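Local coordinates for rieske iron-sulfur protein soxF (Sulfolobus acidocaldarius, PDB 1JM1) that carries a Rieske-type [2Fe-2S] cluster in its soluble domain and probably passes electrons along the archaeal respiratory chain, at residues Tyr33-Pro38 with Glu42-Val47; Phe88-Val93 with Tyr131-Gly136; Val165-Pro170 with Gln182-Tyr187. One frame throughout, in Å; residues are numbered along the deposited sequence.

Contact 1 of 3, residues Tyr33-Pro38 with Glu42-Val47; sequences YFFAYP and EPCFLV
The Phe35 ring lies over Cys44, with CB of Cys44 against one face and offset toward the rim. That carbon is 3.7 Å from the ring centroid, a CH-pi contact. SG of Cys44 stands obliquely to the same ring, a sulfur-aromatic contact. At the ring's edge, in its plane, lie the backbone N of Leu46 and Tyr33 O. CD2 of Leu46 packs 3.7 Å from CE2 of Phe35. Phe35 CG sits between its backbone N and carbonyl carbon (chi1 64°), which brings the ring in over the partner strand. On the other side of the sheet the Phe34 ring takes CB of Phe45 over one face, with CD2 of Phe34 3.8 Å from that carbon. The Tyr37 ring has CB of Pro38 over its centre.

Backbone bonds join the strands in antiparallel register. Tyr33 pairs with Leu46 and Phe35 with Cys44, each with two hydrogen bonds. Phe34 with Phe45 and Ala36 with Pro43 are non-hydrogen-bonded pairs. A fifth bond, from Tyr37 N to Glu42 O at 3.0 Å, lies at the turn end. The extended side chain of Glu42 runs across to Pro38, which follows a cis peptide bond, and OE1 of Glu42 lies 3.0 Å from CD of Pro38. The same oxygen accepts from the N of Leu39, inside the turn.

This is a beta hairpin. Strand 32-36 is the outer strand and 43-48 the middle one of a three-stranded antiparallel sheet, with 87-91 on its far side. The face bearing Phe35, Cys44 and Leu46 packs on strands 13-17 and 151-155, and the face bearing Phe34 touches loop residues Gln104 and Ser200.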
loop_
_atom_site.group_PDB
_atom_site.type_symbol
_atom_site.label_atom_id
_atom_site.label_comp_id
_atom_site.label_asym_id
_atom_site.label_seq_id
_atom_site.Cartn_x
_atom_site.Cartn_y
_atom_site.Cartn_z
ATOM N N TYR A 33 2.662 -2.412 8.312
ATOM C CA TYR A 33 3.551 -1.410 8.857
ATOM C C TYR A 33 3.217 -0.088 8.208
ATOM O O TYR A 33 3.447 0.105 6.998
ATOM C CB TYR A 33 4.996 -1.801 8.627
ATOM C CG TYR A 33 6.048 -1.046 9.320
ATOM C CD1 TYR A 33 6.590 -1.491 10.523
ATOM C CD2 TYR A 33 6.512 0.193 8.823
ATOM C CE1 TYR A 33 7.568 -0.783 11.192
ATOM C CE2 TYR A 33 7.519 0.873 9.504
ATOM C CZ TYR A 33 8.004 0.361 10.682
ATOM O OH TYR A 33 9.066 1.003 11.349
ATOM N N PHE A 34 2.671 0.861 8.967
ATOM C CA PHE A 34 2.181 2.114 8.420
ATOM C C PHE A 34 3.286 3.129 8.272
ATOM O O PHE A 34 4.239 3.144 9.069
ATOM C CB PHE A 34 1.058 2.701 9.284
ATOM C CG PHE A 34 -0.220 1.876 9.192
ATOM C CD1 PHE A 34 -0.446 0.872 10.116
ATOM C CD2 PHE A 34 -1.132 2.124 8.194
ATOM C CE1 PHE A 34 -1.623 0.137 10.010
ATOM C CE2 PHE A 34 -2.311 1.379 8.090
ATOM C CZ PHE A 34 -2.557 0.392 9.001
ATOM N N PHE A 35 3.121 3.998 7.281
ATOM C CA PHE A 35 4.037 5.103 7.019
ATOM C C PHE A 35 3.265 6.150 6.204
ATOM O O PHE A 35 2.083 5.920 5.879
ATOM C CB PHE A 35 5.319 4.622 6.291
ATOM C CG PHE A 35 5.122 4.052 4.932
ATOM C CD1 PHE A 35 5.400 4.780 3.784
ATOM C CD2 PHE A 35 4.672 2.746 4.751
ATOM C CE1 PHE A 35 5.297 4.233 2.527
ATOM C CE2 PHE A 35 4.554 2.193 3.483
ATOM C CZ PHE A 35 4.863 2.923 2.371
ATOM N N ALA A 36 3.879 7.259 5.902
ATOM C CA ALA A 36 3.297 8.278 5.022
ATOM C C ALA A 36 4.232 8.498 3.860
ATOM O O ALA A 36 5.463 8.499 4.035
ATOM C CB ALA A 36 3.089 9.599 5.738
ATOM N N TYR A 37 3.670 8.680 2.661
ATOM C CA TYR A 37 4.499 8.839 1.474
ATOM C C TYR A 37 3.633 9.239 0.284
ATOM O O TYR A 37 2.548 8.679 0.129
ATOM C CB TYR A 37 5.144 7.480 1.089
ATOM C CG TYR A 37 6.015 7.547 -0.148
ATOM C CD1 TYR A 37 7.315 8.032 -0.095
ATOM C CD2 TYR A 37 5.499 7.149 -1.391
ATOM C CE1 TYR A 37 8.088 8.122 -1.237
ATOM C CE2 TYR A 37 6.281 7.254 -2.527
ATOM C CZ TYR A 37 7.587 7.749 -2.434
ATOM O OH TYR A 37 8.304 7.828 -3.601
ATOM N N PRO A 38 4.140 10.096 -0.616
ATOM C CA PRO A 38 5.378 10.870 -0.514
ATOM C C PRO A 38 5.340 12.053 0.396
ATOM O O PRO A 38 6.402 12.628 0.652
ATOM C CB PRO A 38 5.655 11.264 -1.983
ATOM C CG PRO A 38 4.243 11.392 -2.565
ATOM C CD PRO A 38 3.493 10.266 -1.948
ATOM N N GLU A 42 -0.225 11.580 3.790
ATOM C CA GLU A 42 -0.687 10.558 2.831
ATOM C C GLU A 42 -0.364 9.184 3.397
ATOM O O GLU A 42 0.739 8.658 3.217
ATOM C CB GLU A 42 -0.024 10.754 1.483
ATOM C CG GLU A 42 -0.467 12.028 0.767
ATOM C CD GLU A 42 0.381 12.357 -0.417
ATOM O OE1 GLU A 42 1.572 12.055 -0.474
ATOM O OE2 GLU A 42 -0.215 12.965 -1.405
ATOM N N PRO A 43 -1.294 8.571 4.116
ATOM C CA PRO A 43 -0.979 7.320 4.781
ATOM C C PRO A 43 -0.899 6.150 3.816
ATOM O O PRO A 43 -1.682 6.072 2.872
ATOM C CB PRO A 43 -2.153 7.161 5.789
ATOM C CG PRO A 43 -3.286 7.785 5.053
ATOM C CD PRO A 43 -2.688 9.005 4.350
ATOM N N CYS A 44 0.028 5.247 4.109
ATOM C CA CYS A 44 0.320 4.049 3.356
ATOM C C CYS A 44 0.595 2.920 4.299
ATOM O O CYS A 44 0.832 3.139 5.496
ATOM C CB CYS A 44 1.575 4.278 2.477
ATOM S SG CYS A 44 1.428 5.603 1.256
ATOM N N PHE A 45 0.665 1.684 3.799
ATOM C CA PHE A 45 1.158 0.580 4.618
ATOM C C PHE A 45 1.992 -0.353 3.791
ATOM O O PHE A 45 1.668 -0.653 2.639
ATOM C CB PHE A 45 0.008 -0.153 5.331
ATOM C CG PHE A 45 -0.981 -0.834 4.429
ATOM C CD1 PHE A 45 -0.862 -2.158 4.105
ATOM C CD2 PHE A 45 -2.032 -0.123 3.868
ATOM C CE1 PHE A 45 -1.732 -2.756 3.236
ATOM C CE2 PHE A 45 -2.905 -0.728 2.975
ATOM C CZ PHE A 45 -2.774 -2.042 2.669
ATOM N N LEU A 46 3.029 -0.886 4.427
ATOM C CA LEU A 46 3.722 -2.079 3.983
ATOM C C LEU A 46 2.964 -3.273 4.462
ATOM O O LEU A 46 2.389 -3.261 5.546
ATOM C CB LEU A 46 5.171 -2.228 4.592
ATOM C CG LEU A 46 6.195 -1.213 4.490
ATOM C CD1 LEU A 46 7.522 -1.661 5.165
ATOM C CD2 LEU A 46 6.557 -0.926 3.032
ATOM N N VAL A 47 3.012 -4.348 3.676
ATOM C CA VAL A 47 2.448 -5.633 4.106
ATOM C C VAL A 47 3.343 -6.735 3.601
ATOM O O VAL A 47 3.752 -6.733 2.425
ATOM C CB VAL A 47 1.006 -5.803 3.646
ATOM C CG1 VAL A 47 0.809 -5.699 2.129
ATOM C CG2 VAL A 47 0.403 -7.116 4.199
#

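Contact 2 of 3, residues Phe88-Val93 with Tyr131-Gly136; sequences FAFSDV and YALKDG
Leu133 presses on the Phe90 ring with one methyl, CD2, almost straight over the ring centre. CD2 is 3.8 Å from the centroid and 6° off the ring normal, so this is a CH-pi contact over the face. It lies at similar distances from all six ring carbons. CB of Leu133 covers the far rim and meets CZ of Phe90 at 3.8 Å. The backbone oxygen of Leu133 also comes to 3.6 Å from CZ of Phe90. Gly136 lies at the ring edge, near its plane, with its C 4.4 Å from CE2 of Phe90.

The next shell sets both groups. CG of Phe90 is anti to the carbonyl carbon (chi1 -63°), and the ring reaches from strand 87-91 toward Leu133. On the other side the chain leaves strand 130-132 in a short 3-10 segment, 133-134. Asp135 N bonds to Ala132 O, and Gly136 N to Leu133 O at 3.1 Å. These bonds fix the backbone around the leucine. Gly136 has a positive phi of 85°, a conformation that suits glycine. Further along, Ser91 OG accepts from Val93 N, which forms an ST turn just past Phe90. Tyr131 OH accepts from the N of Val95, next to the cluster ligand Cys94.

Both segments fall in the Rieske family region. The contact is buried aromatic-aliphatic packing in a mainly beta fold. It joins the antiparallel sheet with strand 87-91 to the 3-10 segment that follows strand 130-132 of the mixed sheet.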
loop_
_atom_site.group_PDB
_atom_site.type_symbol
_atom_site.label_atom_id
_atom_site.label_comp_id
_atom_site.label_asym_id
_atom_site.label_seq_id
_atom_site.Cartn_x
_atom_site.Cartn_y
_atom_site.Cartn_z
ATOM N N PHE A 88 5.216 -5.746 0.058
ATOM C CA PHE A 88 4.511 -4.854 -0.850
ATOM C C PHE A 88 4.010 -3.655 -0.049
ATOM O O PHE A 88 4.059 -3.655 1.193
ATOM C CB PHE A 88 3.319 -5.589 -1.511
ATOM C CG PHE A 88 3.767 -6.776 -2.322
ATOM C CD1 PHE A 88 3.964 -8.010 -1.735
ATOM C CD2 PHE A 88 4.007 -6.635 -3.670
ATOM C CE1 PHE A 88 4.371 -9.100 -2.480
ATOM C CE2 PHE A 88 4.422 -7.703 -4.444
ATOM C CZ PHE A 88 4.574 -8.934 -3.827
ATOM N N ALA A 89 3.474 -2.663 -0.732
ATOM C CA ALA A 89 2.906 -1.507 -0.063
ATOM C C ALA A 89 1.792 -0.900 -0.889
ATOM O O ALA A 89 1.802 -0.934 -2.118
ATOM C CB ALA A 89 3.989 -0.464 0.200
ATOM N N PHE A 90 0.838 -0.285 -0.175
ATOM C CA PHE A 90 -0.354 0.303 -0.779
ATOM C C PHE A 90 -0.649 1.623 -0.101
ATOM O O PHE A 90 -0.355 1.859 1.072
ATOM C CB PHE A 90 -1.554 -0.629 -0.614
ATOM C CG PHE A 90 -1.414 -1.963 -1.315
ATOM C CD1 PHE A 90 -0.779 -3.020 -0.702
ATOM C CD2 PHE A 90 -1.912 -2.116 -2.616
ATOM C CE1 PHE A 90 -0.600 -4.211 -1.371
ATOM C CE2 PHE A 90 -1.766 -3.328 -3.269
ATOM C CZ PHE A 90 -1.120 -4.350 -2.659
ATOM N N SER A 91 -1.411 2.476 -0.841
ATOM C CA SER A 91 -2.098 3.589 -0.200
ATOM C C SER A 91 -3.096 3.062 0.838
ATOM O O SER A 91 -3.739 2.040 0.655
ATOM C CB SER A 91 -2.854 4.376 -1.258
ATOM O OG SER A 91 -3.594 5.452 -0.686
ATOM N N ASP A 92 -3.230 3.838 1.934
ATOM C CA ASP A 92 -4.219 3.559 2.961
ATOM C C ASP A 92 -5.477 4.401 2.811
ATOM O O ASP A 92 -6.265 4.443 3.770
ATOM C CB ASP A 92 -3.619 3.722 4.342
ATOM C CG ASP A 92 -4.450 3.170 5.451
ATOM O OD1 ASP A 92 -5.033 2.047 5.211
ATOM O OD2 ASP A 92 -4.513 3.739 6.555
ATOM N N VAL A 93 -5.693 5.037 1.674
ATOM C CA VAL A 93 -6.875 5.878 1.417
ATOM C C VAL A 93 -7.717 5.218 0.338
ATOM O O VAL A 93 -7.265 5.012 -0.806
ATOM C CB VAL A 93 -6.486 7.309 1.077
ATOM C CG1 VAL A 93 -7.777 8.140 0.842
ATOM C CG2 VAL A 93 -5.610 7.958 2.135
ATOM N N TYR A 131 -10.595 -4.587 -1.933
ATOM C CA TYR A 131 -9.397 -4.586 -2.784
ATOM C C TYR A 131 -8.624 -5.865 -2.578
ATOM O O TYR A 131 -8.281 -6.224 -1.451
ATOM C CB TYR A 131 -8.528 -3.406 -2.433
ATOM C CG TYR A 131 -9.211 -2.048 -2.525
ATOM C CD1 TYR A 131 -9.663 -1.401 -1.371
ATOM C CD2 TYR A 131 -9.404 -1.435 -3.751
ATOM C CE1 TYR A 131 -10.280 -0.172 -1.478
ATOM C CE2 TYR A 131 -9.982 -0.178 -3.849
ATOM C CZ TYR A 131 -10.412 0.448 -2.697
ATOM O OH TYR A 131 -10.943 1.710 -2.818
ATOM N N ALA A 132 -8.330 -6.576 -3.686
ATOM C CA ALA A 132 -7.617 -7.835 -3.641
ATOM C C ALA A 132 -6.131 -7.534 -3.751
ATOM O O ALA A 132 -5.582 -7.363 -4.848
ATOM C CB ALA A 132 -8.104 -8.733 -4.751
ATOM N N LEU A 133 -5.445 -7.410 -2.601
ATOM C CA LEU A 133 -4.047 -6.969 -2.597
ATOM C C LEU A 133 -3.140 -7.909 -3.375
ATOM O O LEU A 133 -2.223 -7.451 -4.066
ATOM C CB LEU A 133 -3.546 -6.820 -1.165
ATOM C CG LEU A 133 -4.362 -5.885 -0.266
ATOM C CD1 LEU A 133 -3.627 -5.721 1.073
ATOM C CD2 LEU A 133 -4.606 -4.518 -0.907
ATOM N N LYS A 134 -3.350 -9.235 -3.272
ATOM C CA LYS A 134 -2.452 -10.144 -3.962
ATOM C C LYS A 134 -2.746 -10.149 -5.482
ATOM O O LYS A 134 -1.940 -10.689 -6.226
ATOM C CB LYS A 134 -2.417 -11.403 -3.163
ATOM C CG LYS A 134 -3.447 -12.378 -3.313
ATOM C CD LYS A 134 -3.086 -13.679 -2.512
ATOM C CE LYS A 134 -4.300 -14.571 -2.214
ATOM N NZ LYS A 134 -4.856 -15.063 -3.528
ATOM N N ASP A 135 -3.823 -9.529 -5.930
ATOM C CA ASP A 135 -4.139 -9.339 -7.326
ATOM C C ASP A 135 -3.890 -7.899 -7.756
ATOM O O ASP A 135 -4.425 -7.429 -8.758
ATOM C CB ASP A 135 -5.551 -9.818 -7.634
ATOM C CG ASP A 135 -5.722 -11.298 -7.394
ATOM O OD1 ASP A 135 -6.723 -11.687 -6.778
ATOM O OD2 ASP A 135 -4.841 -12.094 -7.829
ATOM N N GLY A 136 -3.002 -7.176 -7.048
ATOM C CA GLY A 136 -2.620 -5.847 -7.461
ATOM C C GLY A 136 -3.530 -4.748 -7.013
ATOM O O GLY A 136 -3.449 -3.631 -7.508
#

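Contact 3 of 3, residues Val165-Pro170 with Gln182-Tyr187; sequences VGTNAP and QDNLLY
A buried asparagine ties the 3-10 segment that includes residues 182-185 to the chain that leaves strand 161-167. Asn184 carries the contact. Its ND2 donates to Ala169 O at 3.1 Å. The bond is bent, 140° at the hydrogen, and ND2 is tilted 21° from the carbonyl plane. The oxygen is also a little out of the asparagine's own amide plane.

Ala169 O has a second donor, OG1 of Thr167, at 2.9 Å. That hydroxyl stands above the carbonyl plane, on the same face as ND2. OG1 of Thr167 and ND2 of Asn184 are themselves only 3.0 Å apart, so three polar atoms are packed closely together. The placement of OG1 between backbone N and carbonyl carbon (chi1 70°) lets it turn back to the carbonyl two residues on. The CG2 methyl of Thr167 borders ND2 as well.

The other end of the amide is held too. OD1 of Asn184 accepts from the backbone N of Tyr171, and it rests 3.5 Å from CA of Pro170. With both ends engaged on consecutive peptides, the rotation of the amide is well fixed.

The turn itself is closed by Leu185 N to Gln182 O. Arg178 NH1 bonds to the backbone oxygens of Asp183 and Leu186, and Thr180 OG1 to the N of Asp183. Before the contact, Val165 and Gly166 form a classic beta bulge in strand 161-167, opposite Ile152 of strand 151-155. The contact therefore joins the end of strand 161-167, in the sheet with 13-17 and 151-155, to the long loop that leads on to strand 202-203.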
loop_
_atom_site.group_PDB
_atom_site.type_symbol
_atom_site.label_atom_id
_atom_site.label_comp_id
_atom_site.label_asym_id
_atom_site.label_seq_id
_atom_site.Cartn_x
_atom_site.Cartn_y
_atom_site.Cartn_z
ATOM N N VAL A 165 9.591 4.563 -3.440
ATOM C CA VAL A 165 10.181 5.283 -4.592
ATOM C C VAL A 165 9.182 5.747 -5.620
ATOM O O VAL A 165 9.570 6.454 -6.558
ATOM C CB VAL A 165 11.307 4.448 -5.240
ATOM C CG1 VAL A 165 12.420 4.209 -4.233
ATOM C CG2 VAL A 165 10.782 3.147 -5.840
ATOM N N GLY A 166 7.909 5.367 -5.521
ATOM C CA GLY A 166 6.917 5.893 -6.433
ATOM C C GLY A 166 5.556 5.291 -6.116
ATOM O O GLY A 166 5.402 4.587 -5.145
ATOM N N THR A 167 4.576 5.595 -6.978
ATOM C CA THR A 167 3.281 4.930 -6.933
ATOM C C THR A 167 2.881 4.576 -8.342
ATOM O O THR A 167 3.362 5.181 -9.301
ATOM C CB THR A 167 2.176 5.755 -6.244
ATOM O OG1 THR A 167 1.827 6.880 -7.053
ATOM C CG2 THR A 167 2.615 6.244 -4.874
ATOM N N ASN A 168 1.971 3.617 -8.486
ATOM C CA ASN A 168 1.488 3.242 -9.806
ATOM C C ASN A 168 0.315 4.077 -10.271
ATOM O O ASN A 168 -0.100 3.970 -11.435
ATOM C CB ASN A 168 1.130 1.764 -9.907
ATOM C CG ASN A 168 -0.063 1.358 -9.051
ATOM O OD1 ASN A 168 -0.486 2.135 -8.167
ATOM N ND2 ASN A 168 -0.573 0.163 -9.269
ATOM N N ALA A 169 -0.239 4.944 -9.406
ATOM C CA ALA A 169 -1.468 5.680 -9.679
ATOM C C ALA A 169 -1.575 6.810 -8.727
ATOM O O ALA A 169 -0.995 6.779 -7.601
ATOM C CB ALA A 169 -2.648 4.739 -9.509
ATOM N N PRO A 170 -2.375 7.819 -9.045
ATOM C CA PRO A 170 -2.722 8.867 -8.063
ATOM C C PRO A 170 -3.566 8.291 -6.942
ATOM O O PRO A 170 -4.416 7.408 -7.140
ATOM C CB PRO A 170 -3.572 9.851 -8.899
ATOM C CG PRO A 170 -4.165 8.983 -9.994
ATOM C CD PRO A 170 -3.072 8.018 -10.336
ATOM N N GLN A 182 2.366 11.427 -10.122
ATOM C CA GLN A 182 3.124 12.546 -9.563
ATOM C C GLN A 182 2.260 13.601 -8.934
ATOM O O GLN A 182 2.756 14.378 -8.102
ATOM C CB GLN A 182 4.036 13.170 -10.647
ATOM C CG GLN A 182 5.203 12.260 -11.078
ATOM C CD GLN A 182 4.821 11.283 -12.186
ATOM O OE1 GLN A 182 3.690 11.152 -12.606
ATOM N NE2 GLN A 182 5.858 10.608 -12.690
ATOM N N ASP A 183 0.947 13.617 -9.220
ATOM C CA ASP A 183 0.035 14.489 -8.479
ATOM C C ASP A 183 -0.058 14.097 -7.006
ATOM O O ASP A 183 -0.624 14.866 -6.221
ATOM C CB ASP A 183 -1.306 14.555 -9.160
ATOM C CG ASP A 183 -1.299 15.375 -10.433
ATOM O OD1 ASP A 183 -0.320 16.160 -10.656
ATOM O OD2 ASP A 183 -2.282 15.211 -11.170
ATOM N N ASN A 184 0.465 12.961 -6.610
ATOM C CA ASN A 184 0.587 12.634 -5.189
ATOM C C ASN A 184 1.568 13.561 -4.482
ATOM O O ASN A 184 1.536 13.636 -3.249
ATOM C CB ASN A 184 0.967 11.187 -5.004
ATOM C CG ASN A 184 -0.139 10.268 -5.429
ATOM O OD1 ASN A 184 -1.305 10.668 -5.435
ATOM N ND2 ASN A 184 0.186 9.010 -5.736
ATOM N N LEU A 185 2.382 14.272 -5.226
ATOM C CA LEU A 185 3.294 15.270 -4.643
ATOM C C LEU A 185 2.609 16.575 -4.351
ATOM O O LEU A 185 3.241 17.466 -3.766
ATOM C CB LEU A 185 4.498 15.474 -5.592
ATOM C CG LEU A 185 5.338 14.199 -5.837
ATOM C CD1 LEU A 185 6.253 14.419 -7.040
ATOM C CD2 LEU A 185 6.122 13.826 -4.602
ATOM N N LEU A 186 1.367 16.770 -4.769
ATOM C CA LEU A 186 0.629 17.979 -4.452
ATOM C C LEU A 186 0.089 17.934 -3.018
ATOM O O LEU A 186 -0.434 16.904 -2.578
ATOM C CB LEU A 186 -0.536 18.148 -5.411
ATOM C CG LEU A 186 -0.124 18.273 -6.891
ATOM C CD1 LEU A 186 -1.388 18.274 -7.725
ATOM C CD2 LEU A 186 0.701 19.538 -7.162
ATOM N N TYR A 187 0.187 19.035 -2.331
ATOM C CA TYR A 187 -0.363 19.209 -0.983
ATOM C C TYR A 187 -1.819 19.568 -1.090
ATOM O O TYR A 187 -2.243 20.574 -1.633
ATOM C CB TYR A 187 0.414 20.345 -0.289
ATOM C CG TYR A 187 -0.154 20.630 1.099
ATOM C CD1 TYR A 187 -0.034 19.762 2.181
ATOM C CD2 TYR A 187 -0.810 21.818 1.290
ATOM C CE1 TYR A 187 -0.544 20.039 3.425
ATOM C CE2 TYR A 187 -1.355 22.132 2.534
ATOM C CZ TYR A 187 -1.201 21.208 3.516
ATOM O OH TYR A 187 -1.725 21.597 4.735
#

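Overall arrangement
Contacts 1 and 2 are coupled through one sheet, since strands 43-48 and 87-91 are neighbours in it. Their centres are 11 Å apart. Val47 N lies 2.8 Å from Phe88 O, and Pro43 O lies 2.9 Å from Asp92 N, both probable hydrogen bonds. Contact 3 is 13 Å from contact 1, centre to centre, and meets it at the turn end of the hairpin, where Pro38 CG packs on Asn184 O. Contacts 2 and 3 do not touch. The side chains of Phe45 and Leu133 are each about 12 Å from the [2Fe-2S] cluster, and that of Leu133 is about 9 Å from a bound magnesium ion. Contact 3 lies away from the annotated sites.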